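Local coordinates for protein importin-95 (Chaetomium thermophilum, PDB 4XRI) that probably acts as an importin-beta nuclear transport receptor, carrying protein cargo into the nucleus and binding a small GTPase of the Ran type, at residues 91-95 against 96-100; 69-72 against 73-77; 80-83 against 84-88; 172-175 against 176-179. The protein carries 2 engineered substitutions. One frame throughout, in Å; residues are numbered along the deposited sequence.

Contact 1. Residues 91-95 against 96-100; sequences NQTDQ and ETRTR. With SO4 (sulfate ion), chain F.
Thr93 meets Arg98 through its hydroxyl: Thr93 OG1 accepts a hydrogen bond from Arg98 NH2 at 3.0 Å and lies at the edge of the guanidinium, in its plane. The same OG1 is hydrogen-bonded to Trp89 O, so a small hydroxyl residue suits the loop. Asp94 follows as the N-cap of helix 95-108. Its chi1 of 53° folds the carboxylate back over the first turn, where Asp94 OD2 accepts a weak bond from Thr97 N at 3.3 Å; the bond from Thr97 OG1 to OD1 is modelled so short that its length is doubtful. Asp94 O receives Arg98 N and also lies over one guanidinium face. Gln95 bends at chi2 (59°), bringing OE1 within 2.9 Å of Arg98 NH1. The amide and guanidinium stand 87° apart, and the N-H arrives above the amide plane. Gln95 O is gripped from opposite faces by Thr99 N and Thr99 OG1. A sulfate ion completes the cluster: its O4 bridges Arg98 NH1 and NH2, both at 2.9 Å, while O3 accepts from Gln95 N at 3.1 Å. Without the guanidinium, as with an alanine at Arg98, Gln95 OE1 and the sulfate O4 would probably lose their donors, and Thr93 OG1 one of its partners. Helix 42-54 backs the turn, Leu46 packing against Thr93, and Ser43 against Asp94 and Thr97.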
loop_
_atom_site.group_PDB
_atom_site.type_symbol
_atom_site.label_atom_id
_atom_site.label_comp_id
_atom_site.label_asym_id
_atom_site.label_seq_id
_atom_site.Cartn_x
_atom_site.Cartn_y
_atom_site.Cartn_z
ATOM N N ASN A 91 11.638 26.809 24.981
ATOM C CA ASN A 91 12.431 26.839 26.209
ATOM C C ASN A 91 13.928 27.099 26.052
ATOM O O ASN A 91 14.643 27.201 27.050
ATOM C CB ASN A 91 12.244 25.522 26.962
ATOM C CG ASN A 91 10.856 25.382 27.550
ATOM O OD1 ASN A 91 10.305 26.333 28.106
ATOM N ND2 ASN A 91 10.278 24.194 27.423
ATOM N N GLN A 92 14.410 27.207 24.821
ATOM C CA GLN A 92 15.835 27.442 24.614
ATOM C C GLN A 92 16.098 28.759 23.894
ATOM O O GLN A 92 17.191 28.997 23.377
ATOM C CB GLN A 92 16.458 26.275 23.850
ATOM C CG GLN A 92 16.453 24.983 24.652
ATOM C CD GLN A 92 17.040 23.813 23.894
ATOM O OE1 GLN A 92 16.467 22.722 23.877
ATOM N NE2 GLN A 92 18.192 24.028 23.271
ATOM N N THR A 93 15.082 29.613 23.873
ATOM C CA THR A 93 15.236 30.977 23.393
ATOM C C THR A 93 14.810 31.947 24.487
ATOM O O THR A 93 14.202 31.548 25.480
ATOM C CB THR A 93 14.397 31.245 22.128
ATOM O OG1 THR A 93 13.007 31.104 22.442
ATOM C CG2 THR A 93 14.767 30.273 21.022
ATOM N N ASP A 94 15.143 33.218 24.308
ATOM C CA ASP A 94 14.612 34.266 25.164
ATOM C C ASP A 94 13.472 34.956 24.430
ATOM O O ASP A 94 13.265 34.723 23.239
ATOM C CB ASP A 94 15.701 35.268 25.554
ATOM C CG ASP A 94 16.437 35.825 24.356
ATOM O OD1 ASP A 94 16.905 35.023 23.522
ATOM O OD2 ASP A 94 16.544 37.064 24.251
ATOM N N GLN A 95 12.730 35.801 25.137
ATOM C CA GLN A 95 11.596 36.487 24.532
ATOM C C GLN A 95 12.066 37.516 23.509
ATOM O O GLN A 95 11.399 37.748 22.501
ATOM C CB GLN A 95 10.736 37.160 25.601
ATOM C CG GLN A 95 9.497 37.852 25.053
ATOM C CD GLN A 95 8.575 36.901 24.313
ATOM O OE1 GLN A 95 7.881 36.089 24.922
ATOM N NE2 GLN A 95 8.568 36.994 22.988
ATOM N N GLU A 96 13.220 38.122 23.767
ATOM C CA GLU A 96 13.777 39.118 22.858
ATOM C C GLU A 96 14.085 38.507 21.493
ATOM O O GLU A 96 13.787 39.102 20.457
ATOM C CB GLU A 96 15.040 39.746 23.450
ATOM C CG GLU A 96 15.666 40.813 22.568
ATOM C CD GLU A 96 16.918 41.419 23.173
ATOM O OE1 GLU A 96 17.138 41.253 24.393
ATOM O OE2 GLU A 96 17.684 42.062 22.425
ATOM N N THR A 97 14.675 37.316 21.501
ATOM C CA THR A 97 15.005 36.617 20.263
ATOM C C THR A 97 13.740 36.214 19.514
ATOM O O THR A 97 13.644 36.395 18.298
ATOM C CB THR A 97 15.855 35.360 20.527
ATOM O OG1 THR A 97 17.063 35.731 21.199
ATOM C CG2 THR A 97 16.202 34.663 19.218
ATOM N N ARG A 98 12.772 35.669 20.245
ATOM C CA ARG A 98 11.506 35.254 19.649
ATOM C C ARG A 98 10.770 36.430 19.019
ATOM O O ARG A 98 10.274 36.330 17.898
ATOM C CB ARG A 98 10.611 34.580 20.689
ATOM C CG ARG A 98 11.122 33.236 21.160
ATOM C CD ARG A 98 10.060 32.475 21.939
ATOM N NE ARG A 98 9.607 33.206 23.119
ATOM C CZ ARG A 98 10.173 33.115 24.317
ATOM N NH1 ARG A 98 9.691 33.816 25.334
ATOM N NH2 ARG A 98 11.222 32.323 24.497
ATOM N N THR A 99 10.705 37.539 19.749
ATOM C CA THR A 99 10.057 38.748 19.257
ATOM C C THR A 99 10.739 39.252 17.990
ATOM O O THR A 99 10.081 39.685 17.044
ATOM C CB THR A 99 10.067 39.865 20.321
ATOM O OG1 THR A 99 9.398 39.404 21.501
ATOM C CG2 THR A 99 9.363 41.111 19.799
ATOM N N ARG A 100 12.065 39.180 17.979
ATOM C CA ARG A 100 12.852 39.635 16.843
ATOM C C ARG A 100 12.621 38.758 15.616
ATOM O O ARG A 100 12.416 39.265 14.511
ATOM C CB ARG A 100 14.336 39.654 17.202
ATOM C CG ARG A 100 15.232 40.185 16.104
ATOM C CD ARG A 100 14.956 41.645 15.812
ATOM N NE ARG A 100 15.861 42.171 14.793
ATOM C CZ ARG A 100 15.699 43.338 14.180
ATOM N NH1 ARG A 100 16.573 43.734 13.266
ATOM N NH2 ARG A 100 14.659 44.105 14.475
HETATM S S SO4 F . 12.016 34.113 28.330
HETATM O O1 SO4 F . 10.662 34.057 28.873
HETATM O O2 SO4 F . 12.937 33.438 29.239
HETATM O O3 SO4 F . 12.423 35.507 28.171
HETATM O O4 SO4 F . 12.043 33.444 27.031
HETATM O O HOH W 1 6.905 34.629 21.775
#

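Contact 2. Residues 69-72 against 73-77; sequences ALKN and AFSAR. With SO4 (sulfate ion), chain G.
Leu70 and Phe74 make the tight side of this turn, where the chain leaves helix 60-72. Leu70 CD1 packs 3.9 Å from Phe74 CE2, the two side chains crossing at a slant. The ring is placed by a chi1 of 45°, which sets CG between its backbone N and carbonyl carbon and folds it back toward the helix; Lys71 O lies over one face, offset toward the rim. Ala73 N donates to Leu70 O at 3.0 Å from well above the carbonyl plane, an i to i+3 bond as in a 3-10 turn, the Ala73 methyl close against the same carbonyl. Lys71 O accepts a weak bond from Phe74 N at 3.4 Å and another from Ser75 OG, whose modelled length is too short to trust.

The solvent side is looser. Lys71 curls at chi2 and chi3, carrying CD past Ser75 OG and letting NZ bond Asn72 OD1 at 2.8 Å. With an alanine at Lys71, Asn72 OD1 would probably lose its donor and be freer to turn. Farther on, Arg77 N donates almost straight (168°) to sulfate O3 at 2.8 Å, and the same oxygen sits over the centre of the Arg77 guanidinium.

Helix 114-131 covers Leu70 through Val123 and Phe74 through Ala126 and Ile127; Leu46 of helix 42-54 meets Leu70 and Ala73, while helix 79-91 borders Ser75 and Ala76.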
loop_
_atom_site.group_PDB
_atom_site.type_symbol
_atom_site.label_atom_id
_atom_site.label_comp_id
_atom_site.label_asym_id
_atom_site.label_seq_id
_atom_site.Cartn_x
_atom_site.Cartn_y
_atom_site.Cartn_z
ATOM N N ALA A 69 15.945 26.786 6.450
ATOM C CA ALA A 69 16.799 26.356 7.551
ATOM C C ALA A 69 16.236 26.826 8.886
ATOM O O ALA A 69 16.245 26.088 9.870
ATOM C CB ALA A 69 18.217 26.878 7.359
ATOM N N LEU A 70 15.746 28.060 8.903
ATOM C CA LEU A 70 15.125 28.640 10.089
ATOM C C LEU A 70 13.880 27.860 10.490
ATOM O O LEU A 70 13.692 27.529 11.660
ATOM C CB LEU A 70 14.771 30.107 9.838
ATOM C CG LEU A 70 14.043 30.851 10.958
ATOM C CD1 LEU A 70 14.899 30.913 12.211
ATOM C CD2 LEU A 70 13.660 32.251 10.493
ATOM N N LYS A 71 13.034 27.576 9.505
ATOM C CA LYS A 71 11.836 26.771 9.715
ATOM C C LYS A 71 12.188 25.413 10.310
ATOM O O LYS A 71 11.541 24.946 11.250
ATOM C CB LYS A 71 11.077 26.591 8.395
ATOM C CG LYS A 71 9.796 25.769 8.500
ATOM C CD LYS A 71 9.997 24.332 8.028
ATOM C CE LYS A 71 10.417 24.268 6.568
ATOM N NZ LYS A 71 10.553 22.859 6.100
ATOM N N ASN A 72 13.222 24.787 9.758
ATOM C CA ASN A 72 13.643 23.462 10.194
ATOM C C ASN A 72 14.333 23.465 11.551
ATOM O O ASN A 72 14.599 22.407 12.123
ATOM C CB ASN A 72 14.578 22.840 9.157
ATOM C CG ASN A 72 13.855 22.420 7.895
ATOM O OD1 ASN A 72 12.647 22.186 7.909
ATOM N ND2 ASN A 72 14.593 22.313 6.798
ATOM N N ALA A 73 14.624 24.654 12.065
ATOM C CA ALA A 73 15.313 24.770 13.343
ATOM C C ALA A 73 14.380 24.452 14.506
ATOM O O ALA A 73 14.834 24.125 15.602
ATOM C CB ALA A 73 15.906 26.158 13.506
ATOM N N PHE A 74 13.077 24.543 14.263
ATOM C CA PHE A 74 12.094 24.234 15.296
ATOM C C PHE A 74 10.824 23.617 14.713
ATOM O O PHE A 74 9.728 23.841 15.222
ATOM C CB PHE A 74 11.750 25.490 16.101
ATOM C CG PHE A 74 11.504 26.709 15.254
ATOM C CD1 PHE A 74 10.244 26.975 14.747
ATOM C CD2 PHE A 74 12.532 27.593 14.975
ATOM C CE1 PHE A 74 10.015 28.096 13.972
ATOM C CE2 PHE A 74 12.310 28.716 14.202
ATOM C CZ PHE A 74 11.049 28.969 13.701
ATOM N N SER A 75 10.979 22.840 13.645
ATOM C CA SER A 75 9.854 22.116 13.063
ATOM C C SER A 75 10.319 20.876 12.306
ATOM O O SER A 75 11.435 20.835 11.793
ATOM C CB SER A 75 9.043 23.023 12.136
ATOM O OG SER A 75 9.803 23.388 11.002
ATOM N N ALA A 76 9.455 19.865 12.248
ATOM C CA ALA A 76 9.756 18.625 11.539
ATOM C C ALA A 76 8.481 17.848 11.226
ATOM O O ALA A 76 7.443 18.073 11.842
ATOM C CB ALA A 76 10.713 17.765 12.354
ATOM N N ARG A 77 8.563 16.936 10.264
ATOM C CA ARG A 77 7.427 16.081 9.933
ATOM C C ARG A 77 7.267 14.980 10.970
ATOM O O ARG A 77 6.156 14.680 11.406
ATOM C CB ARG A 77 7.589 15.473 8.538
ATOM C CG ARG A 77 7.196 16.406 7.408
ATOM C CD ARG A 77 7.452 15.773 6.050
ATOM N NE ARG A 77 8.807 15.239 5.945
ATOM C CZ ARG A 77 9.899 15.984 5.804
ATOM N NH1 ARG A 77 9.804 17.306 5.757
ATOM N NH2 ARG A 77 11.089 15.405 5.716
HETATM S S SO4 G . 11.972 15.602 9.207
HETATM O O1 SO4 G . 11.548 14.544 10.122
HETATM O O2 SO4 G . 12.858 16.524 9.910
HETATM O O3 SO4 G . 10.800 16.323 8.721
HETATM O O4 SO4 G . 12.686 15.013 8.077
#

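Contact 3. Residues 80-83 against 84-88; sequences ARQA and ALQAK. With SO4 (sulfate ion), chain G.
Gln82 and Gln86, one helical turn apart, cross at a slant with their amide planes 61° apart, so they are not stacked. The two nitrogens are modelled far too near for a pair of donors, and the placement of the amides against each other is therefore doubtful. The Gln82 amide has a partner elsewhere: its OE1 probably accepts from Ala76 N in the preceding loop, though the modelled distance is too short to trust, and such a bond would be likely to steady the group. A chain bent at chi2 (64°) suits that reach, whereas Gln86 runs extended beyond CG. The third flat group, the Arg81 guanidinium, has sulfate O2 at its edge and in its plane, held by a weak bond from Arg81 NH2 at 3.0 Å. Its straight chain from CG to NE spans the gap to an anion that Arg77 N also holds.

Beneath these groups the backbone is regular: Leu85 N bonds Arg81 O at 2.9 Å, Gln86 N bonds Gln82 O at 2.9 Å, and Ala87 N bonds Ala83 O at 3.2 Å. Ala80, Ala83 and Ala84 lie on the exposed side, where a small methyl suits, and Ala87 is partly covered, while Leu85 sends its CD1 branch to Ala76. At the start of the helix, the Glu78 carboxylate accepts from Ala80 N and Arg81 N. The i to i+4 bonding is that of an ordinary alpha helix, here one of the many that build the all-helical solenoid of importin beta, with an arginine reaching from its first turn to a bound anion.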
loop_
_atom_site.group_PDB
_atom_site.type_symbol
_atom_site.label_atom_id
_atom_site.label_comp_id
_atom_site.label_asym_id
_atom_site.label_seq_id
_atom_site.Cartn_x
_atom_site.Cartn_y
_atom_site.Cartn_z
ATOM N N ALA A 80 8.502 12.775 16.999
ATOM C CA ALA A 80 9.471 12.950 18.079
ATOM C C ALA A 80 10.440 14.098 17.810
ATOM O O ALA A 80 10.756 14.865 18.720
ATOM C CB ALA A 80 10.240 11.660 18.306
ATOM N N ARG A 81 10.922 14.204 16.574
ATOM C CA ARG A 81 11.763 15.331 16.178
ATOM C C ARG A 81 11.022 16.631 16.438
ATOM O O ARG A 81 11.565 17.569 17.023
ATOM C CB ARG A 81 12.152 15.248 14.700
ATOM C CG ARG A 81 13.197 14.210 14.350
ATOM C CD ARG A 81 13.550 14.327 12.876
ATOM N NE ARG A 81 14.522 13.333 12.433
ATOM C CZ ARG A 81 15.024 13.287 11.204
ATOM N NH1 ARG A 81 15.904 12.349 10.879
ATOM N NH2 ARG A 81 14.650 14.182 10.300
ATOM N N GLN A 82 9.902 16.728 15.883
ATOM C CA GLN A 82 9.023 17.872 16.055
ATOM C C GLN A 82 8.859 18.203 17.527
ATOM O O GLN A 82 8.957 19.355 17.921
ATOM C CB GLN A 82 7.662 17.556 15.436
ATOM C CG GLN A 82 6.677 18.706 15.437
ATOM C CD GLN A 82 7.143 19.866 14.588
ATOM O OE1 GLN A 82 7.350 19.717 13.393
ATOM N NE2 GLN A 82 7.297 21.032 15.202
ATOM N N ALA A 83 8.524 17.246 18.451
ATOM C CA ALA A 83 8.409 17.458 19.890
ATOM C C ALA A 83 9.642 18.155 20.447
ATOM O O ALA A 83 9.538 19.148 21.167
ATOM C CB ALA A 83 8.194 16.134 20.599
ATOM N N ALA A 84 10.810 17.630 20.092
ATOM C CA ALA A 84 12.079 18.149 20.587
ATOM C C ALA A 84 12.344 19.565 20.080
ATOM O O ALA A 84 12.653 20.467 20.860
ATOM C CB ALA A 84 13.213 17.229 20.183
ATOM N N LEU A 85 12.206 19.751 18.771
ATOM C CA LEU A 85 12.525 21.026 18.136
ATOM C C LEU A 85 11.596 22.152 18.575
ATOM O O LEU A 85 12.036 23.282 18.782
ATOM C CB LEU A 85 12.474 20.882 16.618
ATOM C CG LEU A 85 13.499 19.939 15.992
ATOM C CD1 LEU A 85 13.359 19.960 14.485
ATOM C CD2 LEU A 85 14.911 20.320 16.411
ATOM N N GLN A 86 10.313 21.845 18.721
ATOM C CA GLN A 86 9.352 22.843 19.152
ATOM C C GLN A 86 9.746 23.283 20.546
ATOM O O GLN A 86 9.700 24.457 20.869
ATOM C CB GLN A 86 7.937 22.274 19.185
ATOM C CG GLN A 86 7.396 21.927 17.807
ATOM C CD GLN A 86 6.019 21.295 17.840
ATOM O OE1 GLN A 86 5.630 20.693 18.836
ATOM N NE2 GLN A 86 5.276 21.434 16.754
ATOM N N ALA A 87 10.137 22.316 21.365
ATOM C CA ALA A 87 10.564 22.593 22.732
ATOM C C ALA A 87 11.751 23.551 22.728
ATOM O O ALA A 87 11.918 24.355 23.649
ATOM C CB ALA A 87 10.926 21.309 23.450
ATOM N N LYS A 88 12.569 23.460 21.681
ATOM C CA LYS A 88 13.720 24.342 21.529
ATOM C C LYS A 88 13.277 25.788 21.325
ATOM O O LYS A 88 13.911 26.714 21.835
ATOM C CB LYS A 88 14.604 23.893 20.362
ATOM C CG LYS A 88 15.236 22.519 20.544
ATOM C CD LYS A 88 16.247 22.219 19.445
ATOM C CE LYS A 88 17.439 23.164 19.515
ATOM N NZ LYS A 88 18.431 22.894 18.436
HETATM S S SO4 G . 11.972 15.602 9.207
HETATM O O1 SO4 G . 11.548 14.544 10.122
HETATM O O2 SO4 G . 12.858 16.524 9.910
HETATM O O3 SO4 G . 10.800 16.323 8.721
HETATM O O4 SO4 G . 12.686 15.013 8.077
#

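Contact 4. Residues 172-175 against 176-179; sequences TDLR and NSLV
Helix 172-178 is a short helix of about two turns, and the contact runs along it. Asn176 N bonds Thr172 O at 2.9 Å and Ser177 N bonds Asp173 O at 3.0 Å, both in the i to i+4 pattern. Farther along the pattern shifts: Leu178 N has a weak bond to Leu174 O at 3.1 Å and a better one to Arg175 O at 3.0 Å, the latter from above the carbonyl plane. Ser177 OG, set by a chi1 of 77° between its backbone N and carbonyl carbon, turns back onto Leu174 O at 2.6 Å, and Leu174 CD1 passes 3.7 Å from that hydroxyl. The leucines touch lightly, Leu174 CG to Leu178 CD1 at 4.4 Å. On the outer side a water accepts from Asn176 ND2 at 3.0 Å and gives a weak bond to Asp173 O. Arg175, bent at chi2 and chi3, sends its guanidinium to a salt bridge with Glu215 and packs on Phe216, as Leu178 also does. The leucines face the protein interior, and Leu174 O has a short side-chain bond from the serine beside its weak backbone one, which is likely to satisfy that carbonyl.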
loop_
_atom_site.group_PDB
_atom_site.type_symbol
_atom_site.label_atom_id
_atom_site.label_comp_id
_atom_site.label_asym_id
_atom_site.label_seq_id
_atom_site.Cartn_x
_atom_site.Cartn_y
_atom_site.Cartn_z
ATOM N N THR A 172 -5.510 19.639 16.154
ATOM C CA THR A 172 -6.755 19.984 16.838
ATOM C C THR A 172 -6.672 21.292 17.621
ATOM O O THR A 172 -7.571 22.132 17.540
ATOM C CB THR A 172 -7.182 18.858 17.803
ATOM O OG1 THR A 172 -7.464 17.669 17.055
ATOM C CG2 THR A 172 -8.424 19.257 18.586
ATOM N N ASP A 173 -5.594 21.463 18.377
ATOM C CA ASP A 173 -5.439 22.645 19.214
ATOM C C ASP A 173 -5.267 23.914 18.381
ATOM O O ASP A 173 -5.823 24.961 18.713
ATOM C CB ASP A 173 -4.255 22.469 20.166
ATOM C CG ASP A 173 -4.412 21.256 21.066
ATOM O OD1 ASP A 173 -5.532 20.704 21.124
ATOM O OD2 ASP A 173 -3.422 20.855 21.711
ATOM N N LEU A 174 -4.498 23.818 17.303
ATOM C CA LEU A 174 -4.305 24.957 16.414
ATOM C C LEU A 174 -5.614 25.345 15.732
ATOM O O LEU A 174 -5.971 26.523 15.685
ATOM C CB LEU A 174 -3.237 24.648 15.367
ATOM C CG LEU A 174 -2.965 25.740 14.332
ATOM C CD1 LEU A 174 -2.559 27.039 15.011
ATOM C CD2 LEU A 174 -1.894 25.293 13.358
ATOM N N ARG A 175 -6.318 24.344 15.207
ATOM C CA ARG A 175 -7.633 24.547 14.603
ATOM C C ARG A 175 -8.563 25.276 15.564
ATOM O O ARG A 175 -9.189 26.272 15.203
ATOM C CB ARG A 175 -8.254 23.207 14.190
ATOM C CG ARG A 175 -7.682 22.604 12.920
ATOM C CD ARG A 175 -7.969 23.472 11.698
ATOM N NE ARG A 175 -8.252 22.669 10.510
ATOM C CZ ARG A 175 -7.340 21.969 9.844
ATOM N NH1 ARG A 175 -6.078 21.962 10.242
ATOM N NH2 ARG A 175 -7.691 21.268 8.777
ATOM N N ASN A 176 -8.633 24.772 16.793
ATOM C CA ASN A 176 -9.489 25.340 17.825
ATOM C C ASN A 176 -9.104 26.775 18.164
ATOM O O ASN A 176 -9.967 27.604 18.446
ATOM C CB ASN A 176 -9.440 24.479 19.088
ATOM C CG ASN A 176 -10.361 24.991 20.176
ATOM O OD1 ASN A 176 -11.495 25.391 19.910
ATOM N ND2 ASN A 176 -9.873 24.986 21.412
ATOM N N SER A 177 -7.807 27.065 18.130
ATOM C CA SER A 177 -7.323 28.412 18.415
ATOM C C SER A 177 -7.687 29.378 17.291
ATOM O O SER A 177 -7.725 30.592 17.492
ATOM C CB SER A 177 -5.808 28.409 18.630
ATOM O OG SER A 177 -5.114 28.316 17.400
ATOM N N LEU A 178 -7.953 28.833 16.108
ATOM C CA LEU A 178 -8.278 29.647 14.939
ATOM C C LEU A 178 -9.774 29.925 14.827
ATOM O O LEU A 178 -10.188 30.793 14.060
ATOM C CB LEU A 178 -7.800 28.960 13.656
ATOM C CG LEU A 178 -6.303 28.829 13.390
ATOM C CD1 LEU A 178 -6.065 27.963 12.158
ATOM C CD2 LEU A 178 -5.675 30.202 13.216
ATOM N N VAL A 179 -10.566 29.177 15.594
ATOM C CA VAL A 179 -12.026 29.145 15.472
ATOM C C VAL A 179 -12.669 30.525 15.389
ATOM O O VAL A 179 -13.572 30.753 14.582
ATOM C CB VAL A 179 -12.649 28.377 16.662
ATOM C CG1 VAL A 179 -14.106 28.773 16.880
ATOM C CG2 VAL A 179 -12.532 26.877 16.440
HETATM O O HOH W 2 -6.894 25.240 21.889
#

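Overall arrangement
The contacts follow one another along the chain in the order 2, 3, 1, 4, and the first three belong to the importin-beta N-terminal domain. Contacts 2 and 3 are closest, their centres about 9 Å apart; they touch directly, with Phe74 CB 3.5 Å from Leu85 O, and share one sulfate ion. Contact 1 lies about 16 Å from each of these, centre to centre, and touches contact 3 where Thr93 CG2 comes within 3.7 Å of Lys88 O; its sulfate is a separate ion. Contact 4 stands apart, its nearest atoms about 9 Å from contact 3. Both sulfates, probably from the crystallisation liquor, sit where arginine side chains and backbone N-H groups gather, and no functional site is implied.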